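Local coordinates for protein HAD-superfamily hydrolase, subfamily IA, variant 1 (Ehrlichia chaffeensis, PDB 3KZX) that probably hydrolyses 2-phosphoglycolate to glycolate and phosphate, as a phosphatase of the haloacid dehalogenase superfamily, at residues N127-G130 against E131-R134. Sequence-based numbering, arbitrary orientation.
Sequences NKNG and ERLR
The carboxamide of Asn-129 caps the first turn of helix 130-139. Asn-129 OD1 accepts from Arg-132 N at 3.3 Å, the classical N-cap reach, and the donor lies in the carbonyl plane on a lone pair. A second bond, Glu-131 N to Asn-129 OD1 at 3.1 Å, is weak, its N-H...O angle only 122°. With chi1 at 180° the amide carbon stands beside the residue's own carbonyl carbon, which turns OD1 forward over the amides of the opening turn.

Backbone bonding then takes over: Leu-133 N donates to Asn-129 O (2.8 Å) and Arg-134 N to Gly-130 O (2.9 Å), both nearly straight.

This corner follows strand 121-126 of the parallel sheet in the Rossmann-like HAD core. Ser-126, at the end of that strand, fits by sequence and position the motif II serine or threonine of the superfamily, consistent with a place near the phosphate site; Asn-127 OD1 accepts from Lys-159 N.

Van der Waals packing comes from the methylenes of Lys-128, whose extended chain crosses the backbone of the turn: Lys-128 CD is 4.0 Å from Leu-133 CB, and CE lies against the backbone at Leu-133 N. Leu-133 itself faces Ile-124 and Ser-126 on the strand. A bend at chi4 (61°) brings Lys-128 NZ to Tyr-33 OH and to a water oxygen 2.8 Å away, which also accepts a weak bond from Arg-132 NE. Arg-132 NH2 forms a salt bridge with Glu-136 OE2.

The remaining interactions are ionic or involve the same guanidinium. Arg-134 NH2 forms a nearly straight salt bridge with Glu-131 OE2 (3.0 Å); Glu-131 OE2 lies in the guanidinium plane of Arg-134, while NH2 meets that oxygen from above the carboxylate plane. Gly-130 O sits over the centre of the Arg-134 guanidinium, 3.3 Å above one face, while Arg-134 NH1 pairs with Asp-154.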
loop_
_atom_site.group_PDB
_atom_site.type_symbol
_atom_site.label_atom_id
_atom_site.label_comp_id
_atom_site.label_asym_id
_atom_site.label_seq_id
_atom_site.Cartn_x
_atom_site.Cartn_y
_atom_site.Cartn_z
ATOM N N ASN A 127 -6.444 -0.129 4.312
ATOM C CA ASN A 127 -7.067 0.240 5.580
ATOM C C ASN A 127 -7.083 1.753 5.861
ATOM O O ASN A 127 -7.621 2.189 6.877
ATOM C CB ASN A 127 -6.450 -0.529 6.755
ATOM C CG ASN A 127 -6.925 -1.984 6.823
ATOM O OD1 ASN A 127 -7.733 -2.459 5.981
ATOM N ND2 ASN A 127 -6.421 -2.712 7.844
ATOM N N LYS A 128 -6.532 2.545 4.958
ATOM C CA LYS A 128 -6.726 3.976 5.022
ATOM C C LYS A 128 -8.207 4.326 4.850
ATOM O O LYS A 128 -8.926 3.697 4.073
ATOM C CB LYS A 128 -5.899 4.698 3.974
ATOM C CG LYS A 128 -5.961 6.206 4.034
ATOM C CD LYS A 128 -5.067 6.836 2.984
ATOM C CE LYS A 128 -5.183 8.326 2.963
ATOM N NZ LYS A 128 -4.787 8.941 4.269
ATOM N N ASN A 129 -8.655 5.364 5.552
ATOM C CA ASN A 129 -10.032 5.853 5.361
ATOM C C ASN A 129 -10.357 6.004 3.885
ATOM O O ASN A 129 -9.619 6.663 3.161
ATOM C CB ASN A 129 -10.185 7.215 6.042
ATOM C CG ASN A 129 -11.539 7.762 5.885
ATOM O OD1 ASN A 129 -11.798 8.528 4.967
ATOM N ND2 ASN A 129 -12.476 7.290 6.727
ATOM N N GLY A 130 -11.467 5.416 3.443
ATOM C CA GLY A 130 -11.809 5.398 2.027
ATOM C C GLY A 130 -11.883 6.753 1.359
ATOM O O GLY A 130 -11.401 6.934 0.233
ATOM N N GLU A 131 -12.495 7.725 2.028
ATOM C CA GLU A 131 -12.658 9.036 1.415
ATOM C C GLU A 131 -11.339 9.728 1.225
ATOM O O GLU A 131 -11.091 10.265 0.140
ATOM C CB GLU A 131 -13.650 9.925 2.205
ATOM C CG GLU A 131 -15.095 9.441 2.107
ATOM C CD GLU A 131 -15.651 9.440 0.676
ATOM O OE1 GLU A 131 -15.569 10.482 -0.033
ATOM O OE2 GLU A 131 -16.178 8.391 0.262
ATOM N N ARG A 132 -10.464 9.688 2.236
ATOM C CA ARG A 132 -9.158 10.352 2.122
ATOM C C ARG A 132 -8.274 9.568 1.158
ATOM O O ARG A 132 -7.519 10.154 0.382
ATOM C CB ARG A 132 -8.467 10.466 3.495
ATOM C CG ARG A 132 -9.150 11.449 4.508
ATOM C CD ARG A 132 -9.017 12.925 4.073
ATOM N NE ARG A 132 -7.757 13.142 3.364
ATOM C CZ ARG A 132 -7.534 14.078 2.444
ATOM N NH1 ARG A 132 -8.479 14.964 2.103
ATOM N NH2 ARG A 132 -6.334 14.123 1.856
ATOM N N LEU A 133 -8.377 8.238 1.201
ATOM C CA LEU A 133 -7.676 7.381 0.220
ATOM C C LEU A 133 -7.990 7.767 -1.228
ATOM O O LEU A 133 -7.070 7.987 -2.046
ATOM C CB LEU A 133 -8.025 5.924 0.487
ATOM C CG LEU A 133 -7.536 4.906 -0.517
ATOM C CD1 LEU A 133 -5.986 4.798 -0.452
ATOM C CD2 LEU A 133 -8.266 3.522 -0.256
ATOM N N ARG A 134 -9.282 7.899 -1.545
ATOM C CA ARG A 134 -9.681 8.308 -2.894
ATOM C C ARG A 134 -9.221 9.707 -3.262
ATOM O O ARG A 134 -8.887 9.946 -4.416
ATOM C CB ARG A 134 -11.195 8.165 -3.124
ATOM C CG ARG A 134 -11.652 6.713 -3.251
ATOM C CD ARG A 134 -13.159 6.541 -3.424
ATOM N NE ARG A 134 -13.895 6.640 -2.151
ATOM C CZ ARG A 134 -14.012 5.652 -1.255
ATOM N NH1 ARG A 134 -13.485 4.435 -1.487
ATOM N NH2 ARG A 134 -14.704 5.860 -0.153
HETATM O O HOH W 1 -4.659 11.718 3.674
#